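Polysaccharide deacetylase-like protein (Bacillus anthracis, PDB 4V33) probably acts as a zinc-dependent polysaccharide deacetylase, one of two such putative enzymes required for osmotic stability and maintenance of cell shape in this bacterium. Local coordinates at residues A[185-190]-A[229-234]; A[217-222]-A[256-261]. One frame throughout, in Å; residues are numbered along the deposited sequence.

Overall arrangement
Interactions 1 and 2 involve two neighbouring strands of one parallel sheet, each met by a different element of the fold. Strand 230-234 is approached by the 185-190 loop in interaction 1, while strand 259-263 is entered beneath the end of helix 211-221 in interaction 2. The two centres lie 11 Å apart, and the contacts touch directly: Ala230 O is 2.8 Å from Ser260 N, and Glu188 OE2 lies 2.6 Å from Ser260 OG, both probable hydrogen bonds. The side chain of Tyr233, in interaction 1, is about 7 Å from the zinc ion bound by Asp206, His264 and His268.

Interaction 1: A[185-190]-A[229-234]; sequences LTFERW and VATEYM
The hydroxyl of Tyr233 comes obliquely to the Phe187 ring, OH 3.4 Å from CE2, the two side chains crossing at about a right angle, while one face of the Tyr233 ring is covered over its centre by Thr231 CG2, 3.9 Å above the plane. Here a loop and 3-10 turn following strand 183-185 packs against strand 230-234 of the parallel sheet of the deacetylase domain. On the Phe187 side, Phe320 stacks and Phe201 adds a further ring; within the loop, Leu185 CD2 lies over one face of the Arg189 guanidinium, offset toward its rim. Toward the start of both segments, contact passes to methyl groups. Thr186 sets CG2 beside its own backbone N (OG1 at chi1 55°), and this methyl reaches Ala230 O at 3.5 Å. Val229 CG2 meanwhile rests 3.6 Å from Leu185 C. The hydroxyl of Thr186 turns back within its own segment to Glu188 OE1, which it meets nearly along the C-O axis at 2.6 Å. No direct hydrogen bond joins the segments; three waters do this work instead. One bridges Leu185 O and Val229 O, and a second bridges Leu185 O and Thr231 OG1. The third accepts from Phe187 N at 2.9 Å and also bonds Thr231 OG1, 2.8 Å from the water oxygen.

Interaction 2: A[217-222]-A[256-261]; sequences VLQKLK and SGIFSM
Helix-on-sheet packing in an alpha/beta fold is illustrated here by the last turn of helix 211-221, which lies over the entry to strand 259-263 in the polysaccharide deacetylase domain. Ile258, just before the strand, is the central side chain, and both of its branches are used. Its CG2 is turned anti to the backbone N and meets Leu218 CD1 at 3.9 Å, the two side chains crossing at a slant. In the other branch CG1 lies anti to the carbonyl carbon (chi1 -64°) and the chain runs extended beyond it (chi2 175°), which carries CD1 to the aliphatic part of Gln219, 3.8 Å from CG, crossing that side chain at about a right angle. Lys222 CD passes more loosely at 4.5 Å from the same Ile258 CD1. Leu218 has a second neighbour across the contact: its CD1 comes obliquely to the Phe259 ring, 4.3 Å from CZ. Beyond the two segments, Phe215 of the same helix touches both Ile258 and Phe259, and Leu218 also packs on Ala230 and Met174. The approach to the strand is shaped by an ST turn, in which Ser256 OG accepts from Ile258 N at 3.0 Å with an N-H...O angle of 157°. Gly257, with positive phi, carries the chain between these two residues after helix 247-255. With no hydrogen bond across the segments, the fit depends on shape and on burial of apolar surface, and exposed Gln219 and Lys222 can contribute methylene groups without burying their polar ends.

Interaction 1: A[185-190]-A[229-234]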
ATOM      1  N   LEU A 185       3.482  -1.428   4.689  1.00 13.44           N
ATOM      2  CA  LEU A 185       3.744  -0.124   4.099  1.00 12.76           C
ATOM      3  C   LEU A 185       2.968   0.969   4.807  1.00 12.34           C
ATOM      4  O   LEU A 185       1.993   0.705   5.518  1.00 14.59           O
ATOM      5  CB  LEU A 185       3.338  -0.103   2.622  1.00 14.08           C
ATOM      6  CG  LEU A 185       4.085  -1.046   1.681  1.00 15.62           C
ATOM      7  CD1 LEU A 185       3.484  -0.951   0.284  1.00 19.05           C
ATOM      8  CD2 LEU A 185       5.577  -0.726   1.657  1.00 16.28           C
ATOM      9  N   THR A 186       3.415   2.202   4.596  1.00 14.95           N
ATOM     10  CA  THR A 186       2.662   3.394   4.983  1.00 13.43           C
ATOM     11  C   THR A 186       2.529   4.266   3.740  1.00 13.37           C
ATOM     12  O   THR A 186       3.136   3.969   2.716  1.00 15.54           O
ATOM     13  CB  THR A 186       3.354   4.174   6.121  1.00 15.22           C
ATOM     14  OG1 THR A 186       4.703   4.500   5.750  1.00 18.25           O
ATOM     15  CG2 THR A 186       3.373   3.340   7.396  1.00 16.03           C
ATOM     16  N   PHE A 187       1.766   5.354   3.809  1.00 14.21           N
ATOM     17  CA  PHE A 187       1.442   6.097   2.590  1.00 14.03           C
ATOM     18  C   PHE A 187       2.621   6.829   1.949  1.00 17.41           C
ATOM     19  O   PHE A 187       2.568   7.180   0.775  1.00 17.44           O
ATOM     20  CB  PHE A 187       0.234   7.026   2.817  1.00 16.00           C
ATOM     21  CG  PHE A 187      -1.052   6.273   2.944  1.00 17.34           C
ATOM     22  CD1 PHE A 187      -1.652   5.716   1.820  1.00 17.39           C
ATOM     23  CD2 PHE A 187      -1.631   6.054   4.191  1.00 16.31           C
ATOM     24  CE1 PHE A 187      -2.818   4.983   1.926  1.00 19.44           C
ATOM     25  CE2 PHE A 187      -2.803   5.317   4.308  1.00 18.19           C
ATOM     26  CZ  PHE A 187      -3.398   4.780   3.175  1.00 20.04           C
ATOM     27  N   GLU A 188       3.694   7.022   2.708  1.00 16.49           N
ATOM     28  CA  GLU A 188       4.931   7.551   2.140  1.00 17.15           C
ATOM     29  C   GLU A 188       5.505   6.625   1.062  1.00 17.37           C
ATOM     30  O   GLU A 188       6.298   7.061   0.223  1.00 21.47           O
ATOM     31  CB  GLU A 188       5.980   7.765   3.230  1.00 20.85           C
ATOM     32  CG  GLU A 188       5.596   8.807   4.260  1.00 20.43           C
ATOM     33  CD  GLU A 188       4.763   8.248   5.401  1.00 19.29           C
ATOM     34  OE1 GLU A 188       4.365   7.061   5.351  1.00 19.78           O
ATOM     35  OE2 GLU A 188       4.527   9.009   6.362  1.00 20.93           O
ATOM     36  N   ARG A 189       5.103   5.357   1.086  1.00 17.21           N
ATOM     37  CA  ARG A 189       5.559   4.389   0.090  1.00 16.67           C
ATOM     38  C   ARG A 189       4.418   3.915  -0.794  1.00 16.99           C
ATOM     39  O   ARG A 189       4.439   2.782  -1.272  1.00 18.17           O
ATOM     40  CB  ARG A 189       6.221   3.191   0.768  1.00 17.22           C
ATOM     41  CG  ARG A 189       7.581   3.505   1.356  1.00 19.66           C
ATOM     42  CD  ARG A 189       8.218   2.222   1.884  1.00 19.59           C
ATOM     43  NE  ARG A 189       8.623   1.333   0.800  1.00 19.60           N
ATOM     44  CZ  ARG A 189       9.068   0.093   0.983  1.00 19.65           C
ATOM     45  NH1 ARG A 189       9.148  -0.413   2.207  1.00 19.25           N
ATOM     46  NH2 ARG A 189       9.442  -0.641  -0.059  1.00 21.91           N
ATOM     47  N   TRP A 190       3.416   4.768  -1.008  1.00 16.40           N
ATOM     48  CA  TRP A 190       2.311   4.405  -1.892  1.00 16.35           C
ATOM     49  C   TRP A 190       2.823   4.001  -3.278  1.00 18.28           C
ATOM     50  O   TRP A 190       2.291   3.080  -3.910  1.00 17.94           O
ATOM     51  CB  TRP A 190       1.302   5.556  -2.037  1.00 18.01           C
ATOM     52  CG  TRP A 190       0.120   5.130  -2.837  1.00 17.00           C
ATOM     53  CD1 TRP A 190      -0.225   5.549  -4.090  1.00 18.10           C
ATOM     54  CD2 TRP A 190      -0.855   4.166  -2.450  1.00 16.77           C
ATOM     55  NE1 TRP A 190      -1.365   4.898  -4.504  1.00 18.80           N
ATOM     56  CE2 TRP A 190      -1.771   4.046  -3.514  1.00 18.94           C
ATOM     57  CE3 TRP A 190      -1.043   3.384  -1.303  1.00 17.51           C
ATOM     58  CZ2 TRP A 190      -2.860   3.180  -3.463  1.00 17.41           C
ATOM     59  CZ3 TRP A 190      -2.121   2.525  -1.254  1.00 19.00           C
ATOM     60  CH2 TRP A 190      -3.018   2.431  -2.328  1.00 18.36           C
ATOM     61  N   VAL A 229       5.958  -1.413   9.684  1.00 15.50           N
ATOM     62  CA  VAL A 229       5.528  -0.023   9.795  1.00 14.94           C
ATOM     63  C   VAL A 229       4.011   0.003   9.909  1.00 14.96           C
ATOM     64  O   VAL A 229       3.340  -0.984   9.601  1.00 15.32           O
ATOM     65  CB  VAL A 229       5.972   0.837   8.589  1.00 14.87           C
ATOM     66  CG1 VAL A 229       7.491   0.980   8.558  1.00 16.72           C
ATOM     67  CG2 VAL A 229       5.446   0.249   7.292  1.00 17.50           C
ATOM     68  N   ALA A 230       3.463   1.127  10.364  1.00 14.00           N
ATOM     69  CA  ALA A 230       2.022   1.263  10.494  1.00 13.41           C
ATOM     70  C   ALA A 230       1.629   2.727  10.502  1.00 12.98           C
ATOM     71  O   ALA A 230       2.469   3.599  10.729  1.00 14.91           O
ATOM     72  CB  ALA A 230       1.529   0.586  11.791  1.00 14.57           C
ATOM     73  N   THR A 231       0.350   2.981  10.249  1.00 12.77           N
ATOM     74  CA  THR A 231      -0.196   4.341  10.243  1.00 12.28           C
ATOM     75  C   THR A 231      -1.104   4.534  11.454  1.00 13.32           C
ATOM     76  O   THR A 231      -1.955   3.695  11.739  1.00 13.43           O
ATOM     77  CB  THR A 231      -1.029   4.579   8.976  1.00 12.39           C
ATOM     78  OG1 THR A 231      -0.183   4.453   7.824  1.00 14.25           O
ATOM     79  CG2 THR A 231      -1.665   5.966   8.986  1.00 13.92           C
ATOM     80  N   GLU A 232      -0.909   5.641  12.167  1.00 12.51           N
ATOM     81  CA  GLU A 232      -1.792   6.014  13.259  1.00 14.46           C
ATOM     82  C   GLU A 232      -2.551   7.244  12.804  1.00 13.54           C
ATOM     83  O   GLU A 232      -1.935   8.240  12.431  1.00 15.58           O
ATOM     84  CB  GLU A 232      -0.978   6.363  14.506  1.00 14.74           C
ATOM     85  CG  GLU A 232      -1.826   6.892  15.668  1.00 15.30           C
ATOM     86  CD  GLU A 232      -2.664   5.802  16.291  1.00 16.11           C
ATOM     87  OE1 GLU A 232      -2.056   4.835  16.811  1.00 16.13           O
ATOM     88  OE2 GLU A 232      -3.912   5.897  16.242  1.00 17.14           O
ATOM     89  N   TYR A 233      -3.877   7.173  12.812  1.00 12.05           N
ATOM     90  CA  TYR A 233      -4.686   8.339  12.488  1.00 11.96           C
ATOM     91  C   TYR A 233      -5.103   9.007  13.794  1.00 12.55           C
ATOM     92  O   TYR A 233      -5.985   8.528  14.496  1.00 13.75           O
ATOM     93  CB  TYR A 233      -5.921   7.924  11.708  1.00 13.44           C
ATOM     94  CG  TYR A 233      -5.710   7.353  10.314  1.00 13.04           C
ATOM     95  CD1 TYR A 233      -5.324   8.167   9.253  1.00 13.21           C
ATOM     96  CD2 TYR A 233      -5.968   6.008  10.053  1.00 13.72           C
ATOM     97  CE1 TYR A 233      -5.179   7.651   7.964  1.00 14.37           C
ATOM     98  CE2 TYR A 233      -5.833   5.484   8.776  1.00 14.62           C
ATOM     99  CZ  TYR A 233      -5.456   6.314   7.739  1.00 14.68           C
ATOM    100  OH  TYR A 233      -5.339   5.801   6.473  1.00 15.16           O
ATOM    101  N   MET A 234      -4.458  10.126  14.108  1.00 13.60           N
ATOM    102  CA  MET A 234      -4.588  10.780  15.404  1.00 13.77           C
ATOM    103  C   MET A 234      -5.712  11.808  15.419  1.00 13.45           C
ATOM    104  O   MET A 234      -5.787  12.661  14.526  1.00 14.86           O
ATOM    105  CB  MET A 234      -3.265  11.496  15.716  1.00 16.33           C
ATOM    106  CG  MET A 234      -3.221  12.208  17.059  1.00 15.19           C
ATOM    107  SD  MET A 234      -2.895  11.014  18.372  1.00 16.04           S
ATOM    108  CE  MET A 234      -4.052  11.574  19.631  1.00 16.31           C
TER
HETATM  109  O   HOH W   1       1.611  -1.209   7.541  1.00 14.20           O
HETATM  110  O   HOH W   2      -0.096   1.796   7.095  1.00 14.27           O
HETATM  111  O   HOH W   3       0.824   6.580   6.274  0.98 16.21           O

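Interaction 2: A[217-222]-A[256-261]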
ATOM      1  N   VAL A 217       4.611  -4.291  20.437  1.00 17.08           N
ATOM      2  CA  VAL A 217       4.520  -5.578  19.746  1.00 14.91           C
ATOM      3  C   VAL A 217       5.294  -5.516  18.431  1.00 15.49           C
ATOM      4  O   VAL A 217       6.037  -6.437  18.082  1.00 17.66           O
ATOM      5  CB  VAL A 217       3.054  -5.965  19.479  1.00 15.82           C
ATOM      6  CG1 VAL A 217       2.963  -7.070  18.435  1.00 16.37           C
ATOM      7  CG2 VAL A 217       2.364  -6.384  20.781  1.00 18.59           C
ATOM      8  N   LEU A 218       5.126  -4.420  17.698  1.00 17.04           N
ATOM      9  CA  LEU A 218       5.859  -4.256  16.447  1.00 17.64           C
ATOM     10  C   LEU A 218       7.381  -4.166  16.654  1.00 17.24           C
ATOM     11  O   LEU A 218       8.158  -4.716  15.862  1.00 17.72           O
ATOM     12  CB  LEU A 218       5.318  -3.059  15.659  1.00 15.11           C
ATOM     13  CG  LEU A 218       3.885  -3.233  15.145  1.00 15.32           C
ATOM     14  CD1 LEU A 218       3.408  -1.940  14.469  1.00 16.82           C
ATOM     15  CD2 LEU A 218       3.789  -4.422  14.186  1.00 17.85           C
ATOM     16  N   GLN A 219       7.808  -3.498  17.724  1.00 17.06           N
ATOM     17  CA  GLN A 219       9.230  -3.458  18.064  1.00 18.28           C
ATOM     18  C   GLN A 219       9.775  -4.858  18.350  1.00 20.81           C
ATOM     19  O   GLN A 219      10.894  -5.193  17.962  1.00 22.68           O
ATOM     20  CB  GLN A 219       9.473  -2.582  19.288  1.00 23.24           C
ATOM     21  CG  GLN A 219       9.337  -1.099  19.037  1.00 22.20           C
ATOM     22  CD  GLN A 219       9.656  -0.296  20.275  1.00 25.47           C
ATOM     23  OE1 GLN A 219       8.995  -0.439  21.302  1.00 28.90           O
ATOM     24  NE2 GLN A 219      10.687   0.532  20.197  1.00 28.54           N
ATOM     25  N   LYS A 220       8.973  -5.667  19.034  1.00 20.89           N
ATOM     26  CA  LYS A 220       9.377  -7.028  19.361  1.00 22.24           C
ATOM     27  C   LYS A 220       9.551  -7.873  18.101  1.00 21.69           C
ATOM     28  O   LYS A 220      10.547  -8.583  17.953  1.00 23.05           O
ATOM     29  CB  LYS A 220       8.354  -7.678  20.293  1.00 22.67           C
ATOM     30  CG  LYS A 220       8.646  -9.138  20.603  1.00 25.62           C
ATOM     31  CD  LYS A 220       7.539  -9.764  21.432  1.00 26.86           C
ATOM     32  CE  LYS A 220       7.779 -11.263  21.613  1.00 33.39           C
ATOM     33  NZ  LYS A 220       6.682 -11.910  22.383  1.00 35.86           N
ATOM     34  N   LEU A 221       8.579  -7.790  17.196  1.00 19.48           N
ATOM     35  CA  LEU A 221       8.586  -8.631  16.001  1.00 19.85           C
ATOM     36  C   LEU A 221       9.620  -8.177  14.977  1.00 19.56           C
ATOM     37  O   LEU A 221      10.078  -8.966  14.147  1.00 20.01           O
ATOM     38  CB  LEU A 221       7.191  -8.678  15.368  1.00 17.23           C
ATOM     39  CG  LEU A 221       6.136  -9.398  16.216  1.00 20.92           C
ATOM     40  CD1 LEU A 221       4.765  -9.343  15.553  1.00 19.55           C
ATOM     41  CD2 LEU A 221       6.551 -10.835  16.477  1.00 26.19           C
ATOM     42  N   LYS A 222       9.976  -6.898  15.039  1.00 22.30           N
ATOM     43  CA  LYS A 222      10.978  -6.340  14.144  1.00 21.71           C
ATOM     44  C   LYS A 222      12.310  -7.060  14.308  1.00 25.92           C
ATOM     45  O   LYS A 222      12.776  -7.275  15.428  1.00 25.40           O
ATOM     46  CB  LYS A 222      11.144  -4.840  14.403  1.00 24.45           C
ATOM     47  CG  LYS A 222      12.205  -4.164  13.539  1.00 24.07           C
ATOM     48  CD  LYS A 222      12.160  -2.651  13.739  1.00 32.19           C
ATOM     49  CE  LYS A 222      13.289  -1.949  12.999  1.00 42.39           C
ATOM     50  NZ  LYS A 222      13.174  -2.103  11.525  1.00 46.58           N
ATOM     51  N   SER A 256      11.212   5.907  15.880  1.00 23.02           N
ATOM     52  CA  SER A 256      11.575   4.495  15.730  1.00 21.53           C
ATOM     53  C   SER A 256      11.596   4.062  14.271  1.00 22.84           C
ATOM     54  O   SER A 256      12.145   3.011  13.939  1.00 23.91           O
ATOM     55  CB  SER A 256      10.581   3.602  16.478  1.00 19.15           C
ATOM     56  OG  SER A 256       9.330   3.559  15.801  1.00 19.56           O
ATOM     57  N   GLY A 257      10.969   4.858  13.413  1.00 23.90           N
ATOM     58  CA  GLY A 257      10.819   4.508  12.014  1.00 23.75           C
ATOM     59  C   GLY A 257       9.622   3.613  11.751  1.00 23.77           C
ATOM     60  O   GLY A 257       9.341   3.271  10.605  1.00 24.79           O
ATOM     61  N   ILE A 258       8.911   3.231  12.808  1.00 17.99           N
ATOM     62  CA  ILE A 258       7.784   2.315  12.658  1.00 18.43           C
ATOM     63  C   ILE A 258       6.492   3.038  12.281  1.00 17.79           C
ATOM     64  O   ILE A 258       5.763   2.594  11.404  1.00 17.90           O
ATOM     65  CB  ILE A 258       7.580   1.432  13.924  1.00 17.07           C
ATOM     66  CG1 ILE A 258       8.804   0.528  14.127  1.00 20.55           C
ATOM     67  CG2 ILE A 258       6.317   0.578  13.803  1.00 17.53           C
ATOM     68  CD1 ILE A 258       8.758  -0.288  15.415  1.00 24.51           C
ATOM     69  N   PHE A 259       6.202   4.161  12.928  1.00 15.61           N
ATOM     70  CA  PHE A 259       4.919   4.802  12.693  1.00 16.02           C
ATOM     71  C   PHE A 259       4.937   5.998  11.759  1.00 15.45           C
ATOM     72  O   PHE A 259       5.835   6.836  11.801  1.00 19.32           O
ATOM     73  CB  PHE A 259       4.255   5.193  14.013  1.00 15.98           C
ATOM     74  CG  PHE A 259       3.486   4.075  14.642  1.00 15.52           C
ATOM     75  CD1 PHE A 259       4.121   3.169  15.470  1.00 17.87           C
ATOM     76  CD2 PHE A 259       2.129   3.914  14.387  1.00 15.26           C
ATOM     77  CE1 PHE A 259       3.423   2.116  16.042  1.00 17.08           C
ATOM     78  CE2 PHE A 259       1.423   2.862  14.953  1.00 16.00           C
ATOM     79  CZ  PHE A 259       2.077   1.967  15.791  1.00 15.96           C
ATOM     80  N   SER A 260       3.911   6.038  10.919  1.00 14.93           N
ATOM     81  CA  SER A 260       3.565   7.228  10.157  1.00 16.28           C
ATOM     82  C   SER A 260       2.358   7.842  10.865  1.00 15.21           C
ATOM     83  O   SER A 260       1.319   7.199  10.997  1.00 15.02           O
ATOM     84  CB  SER A 260       3.182   6.831   8.739  1.00 17.40           C
ATOM     85  OG  SER A 260       2.750   7.953   7.992  1.00 19.00           O
ATOM     86  N   MET A 261       2.502   9.079  11.332  1.00 16.07           N
ATOM     87  CA  MET A 261       1.460   9.712  12.139  1.00 15.69           C
ATOM     88  C   MET A 261       0.631  10.622  11.247  1.00 14.82           C
ATOM     89  O   MET A 261       1.125  11.621  10.726  1.00 17.63           O
ATOM     90  CB  MET A 261       2.095  10.502  13.287  1.00 21.72           C
ATOM     91  CG  MET A 261       1.117  11.014  14.342  1.00 25.83           C
ATOM     92  SD  MET A 261       0.413   9.695  15.363  1.00 24.52           S
ATOM     93  CE  MET A 261       1.856   8.696  15.549  1.00 14.99           C
TER